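Local coordinates for actin-binding protein, cofilin/tropomyosin family protein, putative (Entamoeba histolytica, PDB 4LIZ), which binds and stabilises actin filaments, and may support phagocytosis and pseudopod formation as a coactosin of the ADF/cofilin family, at residues 31-34 / 35-38; 96-99 / 100-104; 123-126 / 127-130. All blocks are in the same frame, centred on the assembly; numbering follows the deposited sequence.

Overall arrangement
Contact 1 holds the end of strand 26-32, the four-residue loop 33-36 and the start of strand 37-44, and so closes the beta hairpin at the edge of the central sheet. Contact 2 is about two and a half turns inside helix 92-108, which crosses over between strands 76-85 and 114-118. Contact 3 marks where the chain leaves the loop after strand 114-118 and enters helix 126-137. All three are local and follow one another in series, so none nests in or crosses another. Contacts 1 and 2 touch through Val31, Leu38 and Leu101, which ties hairpin to helix. Contact 3 lies on the opposite side of the chain's centre from contact 1, their centres about 29 Å apart.

Contact 1: 31-34 / 35-38; sequences VQTQ and PNKL
Asn36 lays its side-chain amide oxygen over the backbone and beta carbon of Thr33, with OD1 of Asn36 3.2 Å from CB of Thr33, in the bend of a tight antiparallel hairpin. Its CG stands anti to its own carbonyl carbon (chi1 -67°), and this swings OD1 across the loop, where it accepts a weak hydrogen bond of 3.3 Å from Gln34 N. A short polar side chain suits the place, since it reaches across the inside of the loop and offers the turning backbone an acceptor.

The loop 33-36 is closed by the hydrogen-bonded pair Gln32 and Lys37. Gln32 N reaches Lys37 O at 2.8 Å, and Lys37 N returns to Gln32 O at 2.9 Å; the first donor comes in almost end-on to its carbonyl, whereas the second sits well above the carbonyl plane. Gln32 O also receives a CA-H contact from Asn36 CA at 3.2 Å. At the tip, Gln34 has a left-handed backbone (phi 48°) and the peptide to Pro35 is cis, two features that together reverse the chain within four residues. A water joins Gln32 OE1 to Pro35 O, 2.8 Å from each, so the extended glutamine is linked through the water to the proline side of the loop, from the face it shares with Lys37.

The other face is apolar: Val31 and Leu38 form the non-hydrogen-bonded pair and lie side by side, CG2 of Val31 4.1 Å from CD1 of Leu38. Thr33 points from the loop to bond a HEPES molecule, probably from the crystallisation liquor. Further in, Leu38 packs on Leu101 and Val105 of helix 92-108 and on Phe62, Val31 meets Leu60 of strand 60-69, and the N-terminal segment borders the hairpin, with the backbone of Asp5 hydrogen-bonded to those of Asn36 and Leu38.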
loop_
_atom_site.group_PDB
_atom_site.type_symbol
_atom_site.label_atom_id
_atom_site.label_comp_id
_atom_site.label_asym_id
_atom_site.label_seq_id
_atom_site.Cartn_x
_atom_site.Cartn_y
_atom_site.Cartn_z
ATOM N N VAL A 31 -3.661 -11.146 -2.619
ATOM C CA VAL A 31 -3.700 -12.166 -1.595
ATOM C C VAL A 31 -4.217 -13.455 -2.185
ATOM O O VAL A 31 -5.364 -13.473 -2.681
ATOM C CB VAL A 31 -4.567 -11.624 -0.378
ATOM C CG1 VAL A 31 -4.629 -12.662 0.735
ATOM C CG2 VAL A 31 -4.015 -10.403 0.238
ATOM N N GLN A 32 -3.419 -14.509 -2.120
ATOM C CA GLN A 32 -3.831 -15.869 -2.492
ATOM C C GLN A 32 -4.016 -16.688 -1.218
ATOM O O GLN A 32 -3.465 -16.424 -0.171
ATOM C CB GLN A 32 -2.804 -16.545 -3.370
ATOM C CG GLN A 32 -2.613 -15.845 -4.693
ATOM C CD GLN A 32 -1.532 -16.470 -5.559
ATOM O OE1 GLN A 32 -0.817 -17.418 -5.138
ATOM N NE2 GLN A 32 -1.377 -15.940 -6.749
ATOM N N THR A 33 -4.917 -17.698 -1.323
ATOM C CA THR A 33 -5.152 -18.643 -0.234
ATOM C C THR A 33 -4.854 -20.075 -0.717
ATOM O O THR A 33 -4.698 -20.322 -1.935
ATOM C CB THR A 33 -6.578 -18.514 0.291
ATOM O OG1 THR A 33 -7.485 -18.768 -0.787
ATOM C CG2 THR A 33 -6.825 -17.089 0.853
ATOM N N GLN A 34 -4.629 -20.972 0.243
ATOM C CA GLN A 34 -4.367 -22.413 -0.041
ATOM C C GLN A 34 -3.337 -22.661 -1.130
ATOM O O GLN A 34 -3.646 -23.239 -2.149
ATOM C CB GLN A 34 -5.683 -23.128 -0.389
ATOM C CG GLN A 34 -6.825 -22.707 0.517
ATOM C CD GLN A 34 -8.127 -23.367 0.113
ATOM O OE1 GLN A 34 -8.558 -23.277 -1.050
ATOM N NE2 GLN A 34 -8.759 -24.047 1.060
ATOM N N PRO A 35 -2.095 -22.247 -0.904
ATOM C CA PRO A 35 -1.611 -21.716 0.370
ATOM C C PRO A 35 -1.756 -20.148 0.488
ATOM O O PRO A 35 -1.856 -19.444 -0.527
ATOM C CB PRO A 35 -0.148 -22.095 0.358
ATOM C CG PRO A 35 0.211 -22.094 -1.079
ATOM C CD PRO A 35 -1.013 -22.506 -1.845
ATOM N N ASN A 36 -1.847 -19.690 1.723
ATOM C CA ASN A 36 -2.019 -18.261 2.039
ATOM C C ASN A 36 -0.647 -17.572 1.768
ATOM O O ASN A 36 0.312 -17.816 2.524
ATOM C CB ASN A 36 -2.421 -18.120 3.506
ATOM C CG ASN A 36 -3.819 -18.707 3.751
ATOM O OD1 ASN A 36 -4.597 -18.904 2.826
ATOM N ND2 ASN A 36 -4.114 -18.962 4.998
ATOM N N LYS A 37 -0.732 -16.625 0.833
ATOM C CA LYS A 37 0.490 -15.922 0.387
ATOM C C LYS A 37 0.129 -14.581 -0.239
ATOM O O LYS A 37 -0.870 -14.481 -0.903
ATOM C CB LYS A 37 1.164 -16.804 -0.715
ATOM C CG LYS A 37 2.390 -16.268 -1.315
ATOM C CD LYS A 37 2.946 -17.280 -2.378
ATOM C CE LYS A 37 4.367 -16.838 -2.620
ATOM N NZ LYS A 37 4.898 -17.360 -3.892
ATOM N N LEU A 38 1.005 -13.581 -0.087
ATOM C CA LEU A 38 0.894 -12.382 -0.866
ATOM C C LEU A 38 1.698 -12.510 -2.182
ATOM O O LEU A 38 2.755 -13.173 -2.208
ATOM C CB LEU A 38 1.449 -11.193 -0.066
ATOM C CG LEU A 38 0.374 -10.398 0.710
ATOM C CD1 LEU A 38 -0.299 -11.296 1.668
ATOM C CD2 LEU A 38 0.933 -9.207 1.342
HETATM O O HOH W 1 -0.892 -19.500 -3.194
#

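Contact 2: 96-99 / 100-104; sequences AVMS and ILKGD
Three successive alpha-helical bonds carry the backbone from 97-99 to 101-103: Leu101 N to Val97 O at 2.9 Å, Lys102 N to Met98 O at 2.8 Å and Gly103 N to Ser99 O at 3.0 Å. The turns belong to helix 92-108, the crossover of the beta-alpha-beta unit between the parallel strands 76-85 and 114-118. In ADF-homology domains the helix in this place commonly takes part in binding actin, and a similar role is likely here.

Along one flank two beta-branched residues meet. Val97 and Ile100 cross at about a right angle, CG2 of Val97 meeting CG2 of Ile100 at 3.6 Å, close for two methyls. Ile100 CG2 sits between its own backbone N and carbonyl carbon while CG1 takes the position anti to N (chi1 -165°); CG2 therefore meets Val97 while CG1 leads away from it, and the side chain also touches Met1. Branching at CB lets the methyl pack on Val97 while the longer arm runs in another direction.

The inward side is built from long, flexible chains. Met98, present as selenomethionine, bends at chi2 and chi3 and crosses the lysine aliphatic chain, its CG 4.0 Å from Lys102 CE. Both side chains reach Phe62, Ser83 and His117, where their methylene groups can pack; Lys102 also touches Glu115 of the outermost strand 114-118. Leu101, also buried, packs its side chain on Phe62 and Phe4, as suits an apolar residue under the helix. Asp104 holds the chain's N terminus, its carboxylate bonding Met1 N and Ser2 OG.

On the outer side one hydrogen bond of the helical series is replaced by a water, which donates to Ala96 O at 2.8 Å and accepts from Ile100 N at 2.9 Å.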
loop_
_atom_site.group_PDB
_atom_site.type_symbol
_atom_site.label_atom_id
_atom_site.label_comp_id
_atom_site.label_asym_id
_atom_site.label_seq_id
_atom_site.Cartn_x
_atom_site.Cartn_y
_atom_site.Cartn_z
ATOM N N ALA A 96 -12.187 -10.886 7.456
ATOM C CA ALA A 96 -11.810 -10.976 8.898
ATOM C C ALA A 96 -10.358 -11.091 9.125
ATOM O O ALA A 96 -9.932 -10.747 10.252
ATOM C CB ALA A 96 -12.604 -12.032 9.616
ATOM N N VAL A 97 -9.598 -11.628 8.184
ATOM C CA VAL A 97 -8.133 -11.775 8.364
ATOM C C VAL A 97 -7.401 -10.480 8.156
ATOM O O VAL A 97 -6.208 -10.373 8.453
ATOM C CB VAL A 97 -7.555 -12.917 7.520
ATOM C CG1 VAL A 97 -7.214 -12.436 6.105
ATOM C CG2 VAL A 97 -6.399 -13.545 8.225
HETATM N N MSE A 98 -8.036 -9.446 7.648
HETATM C CA MSE A 98 -7.403 -8.227 7.289
HETATM C C MSE A 98 -6.532 -7.643 8.360
HETATM O O MSE A 98 -5.352 -7.286 8.186
HETATM C CB MSE A 98 -8.330 -7.184 6.708
HETATM C CG MSE A 98 -7.740 -5.820 6.554
HETATM SE SE MSE A 98 -6.227 -5.858 5.306
HETATM C CE MSE A 98 -7.057 -5.150 3.696
ATOM N N SER A 99 -7.042 -7.494 9.605
ATOM C CA SER A 99 -6.229 -6.791 10.513
ATOM C C SER A 99 -4.982 -7.595 10.918
ATOM O O SER A 99 -3.908 -6.979 11.099
ATOM C CB SER A 99 -7.002 -6.407 11.855
ATOM O OG SER A 99 -7.998 -5.417 11.588
ATOM N N ILE A 100 -5.098 -8.880 11.183
ATOM C CA ILE A 100 -3.940 -9.694 11.621
ATOM C C ILE A 100 -2.924 -9.738 10.411
ATOM O O ILE A 100 -1.706 -9.595 10.641
ATOM C CB ILE A 100 -4.313 -11.063 12.144
ATOM C CG1 ILE A 100 -3.177 -11.679 12.879
ATOM C CG2 ILE A 100 -4.940 -11.941 11.151
ATOM C CD1 ILE A 100 -3.537 -12.887 13.675
ATOM N N LEU A 101 -3.448 -9.849 9.187
ATOM C CA LEU A 101 -2.530 -9.918 8.010
ATOM C C LEU A 101 -1.869 -8.558 7.895
ATOM O O LEU A 101 -0.650 -8.453 7.627
ATOM C CB LEU A 101 -3.310 -10.252 6.844
ATOM C CG LEU A 101 -2.545 -10.271 5.480
ATOM C CD1 LEU A 101 -1.317 -11.133 5.568
ATOM C CD2 LEU A 101 -3.488 -10.753 4.415
ATOM N N LYS A 102 -2.589 -7.461 7.973
ATOM C CA LYS A 102 -2.083 -6.085 7.908
ATOM C C LYS A 102 -0.944 -5.876 8.908
ATOM O O LYS A 102 0.052 -5.241 8.596
ATOM C CB LYS A 102 -3.244 -5.113 8.173
ATOM C CG LYS A 102 -2.880 -3.692 8.113
ATOM C CD LYS A 102 -4.039 -2.809 8.803
ATOM C CE LYS A 102 -5.359 -2.979 8.173
ATOM N NZ LYS A 102 -6.357 -2.043 8.743
ATOM N N GLY A 103 -1.098 -6.389 10.137
ATOM C CA GLY A 103 -0.081 -6.233 11.129
ATOM C C GLY A 103 1.206 -6.902 10.675
ATOM O O GLY A 103 2.314 -6.335 10.877
ATOM N N ASP A 104 1.106 -8.097 10.138
ATOM C CA ASP A 104 2.296 -8.852 9.637
ATOM C C ASP A 104 2.895 -8.029 8.481
ATOM O O ASP A 104 4.154 -7.891 8.391
ATOM C CB ASP A 104 1.924 -10.174 9.196
ATOM C CG ASP A 104 1.660 -11.183 10.334
ATOM O OD1 ASP A 104 1.883 -10.849 11.504
ATOM O OD2 ASP A 104 1.328 -12.279 9.939
HETATM O O HOH W 2 -7.713 -10.029 11.780
#

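Contact 3: 123-126 / 127-130; sequences DLVE and DEIA
With CG anti to its carbonyl carbon (chi1 -61°) and the rest of the chain extended (chi2 176°), Glu128 folds back over Val125, the N-cap residue of helix 126-137. CB of Val125 lies over the flat face of the carboxylate, 3.5 Å from Glu128 CD and almost equally far from the two oxygens. Asp127 runs alongside the same valine: its CG sits between the backbone N and the carbonyl carbon, and OD1 of Asp127 reaches CG1 of Val125 at 3.5 Å.

Regular helical bonding starts at once. Ile129 N donates to Val125 O and Ala130 N to Glu126 O, both at 3.0 Å. Ile129 turns inward, its CG1 3.5 Å from Val125 O, and packs on Ile114, Leu116 and Leu48; this apolar residue fastens the helix to strand 114-118 and helix 48-54. Lys52 bonds Leu124 O just before the cap.

Valine has no polar side chain to cap the helix. A water lies between Val125 N, 3.0 Å away, Asp123 O and Glu128 OE1, so Glu128, at the N3 position, reaches the N-cap amide through a water, where in a capping box the side chain would bond it directly. Three acidic residues, Glu126, Asp127 and Glu128, fill the first turn, where their negative charges would probably be favoured by the positive end of the helix dipole.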
loop_
_atom_site.group_PDB
_atom_site.type_symbol
_atom_site.label_atom_id
_atom_site.label_comp_id
_atom_site.label_asym_id
_atom_site.label_seq_id
_atom_site.Cartn_x
_atom_site.Cartn_y
_atom_site.Cartn_z
ATOM N N ASP A 123 -12.172 6.657 -1.229
ATOM C CA ASP A 123 -11.412 6.806 -0.022
ATOM C C ASP A 123 -9.996 7.280 -0.319
ATOM O O ASP A 123 -9.285 7.573 0.562
ATOM C CB ASP A 123 -11.299 5.467 0.748
ATOM C CG ASP A 123 -12.612 4.999 1.350
ATOM O OD1 ASP A 123 -13.433 5.864 1.647
ATOM O OD2 ASP A 123 -12.800 3.822 1.485
ATOM N N LEU A 124 -9.602 7.245 -1.590
ATOM C CA LEU A 124 -8.219 7.477 -1.979
ATOM C C LEU A 124 -8.123 8.625 -2.980
ATOM O O LEU A 124 -8.319 8.448 -4.145
ATOM C CB LEU A 124 -7.623 6.192 -2.595
ATOM C CG LEU A 124 -7.595 4.953 -1.685
ATOM C CD1 LEU A 124 -7.217 3.743 -2.512
ATOM C CD2 LEU A 124 -6.613 5.163 -0.548
ATOM N N VAL A 125 -7.772 9.771 -2.456
ATOM C CA VAL A 125 -7.868 11.058 -3.211
ATOM C C VAL A 125 -6.600 11.742 -3.010
ATOM O O VAL A 125 -6.176 12.110 -1.910
ATOM C CB VAL A 125 -9.090 11.889 -2.775
ATOM C CG1 VAL A 125 -9.135 13.258 -3.503
ATOM C CG2 VAL A 125 -10.330 11.140 -2.925
ATOM N N GLU A 126 -5.932 12.102 -4.103
ATOM C CA GLU A 126 -4.598 12.662 -4.009
ATOM C C GLU A 126 -4.483 13.909 -3.126
ATOM O O GLU A 126 -3.625 14.015 -2.334
ATOM C CB GLU A 126 -4.098 13.031 -5.435
ATOM C CG GLU A 126 -2.788 13.809 -5.468
ATOM C CD GLU A 126 -1.576 13.029 -4.982
ATOM O OE1 GLU A 126 -1.591 11.840 -5.109
ATOM O OE2 GLU A 126 -0.639 13.649 -4.482
ATOM N N ASP A 127 -5.400 14.837 -3.280
ATOM C CA ASP A 127 -5.304 16.034 -2.486
ATOM C C ASP A 127 -5.503 15.777 -0.987
ATOM O O ASP A 127 -5.013 16.463 -0.205
ATOM C CB ASP A 127 -6.171 17.200 -3.042
ATOM C CG ASP A 127 -7.665 17.036 -2.787
ATOM O OD1 ASP A 127 -8.392 16.647 -3.664
ATOM O OD2 ASP A 127 -8.042 17.344 -1.662
ATOM N N GLU A 128 -6.381 14.849 -0.679
ATOM C CA GLU A 128 -6.626 14.469 0.706
ATOM C C GLU A 128 -5.404 13.817 1.324
ATOM O O GLU A 128 -5.035 14.148 2.406
ATOM C CB GLU A 128 -7.819 13.529 0.801
ATOM C CG GLU A 128 -9.143 14.109 0.309
ATOM C CD GLU A 128 -10.286 13.106 0.322
ATOM O OE1 GLU A 128 -10.077 12.017 0.759
ATOM O OE2 GLU A 128 -11.378 13.429 -0.107
ATOM N N ILE A 129 -4.768 12.921 0.584
ATOM C CA ILE A 129 -3.587 12.249 1.120
ATOM C C ILE A 129 -2.440 13.279 1.214
ATOM O O ILE A 129 -1.689 13.344 2.205
ATOM C CB ILE A 129 -3.252 11.135 0.150
ATOM C CG1 ILE A 129 -4.268 10.073 0.250
ATOM C CG2 ILE A 129 -1.823 10.597 0.447
ATOM C CD1 ILE A 129 -4.255 8.999 -0.797
ATOM N N ALA A 130 -2.189 14.188 0.258
ATOM C CA ALA A 130 -1.208 15.212 0.312
ATOM C C ALA A 130 -1.404 16.100 1.502
ATOM O O ALA A 130 -0.440 16.424 2.166
ATOM C CB ALA A 130 -1.235 16.016 -1.005
HETATM O O HOH W 3 -8.067 10.080 0.525
#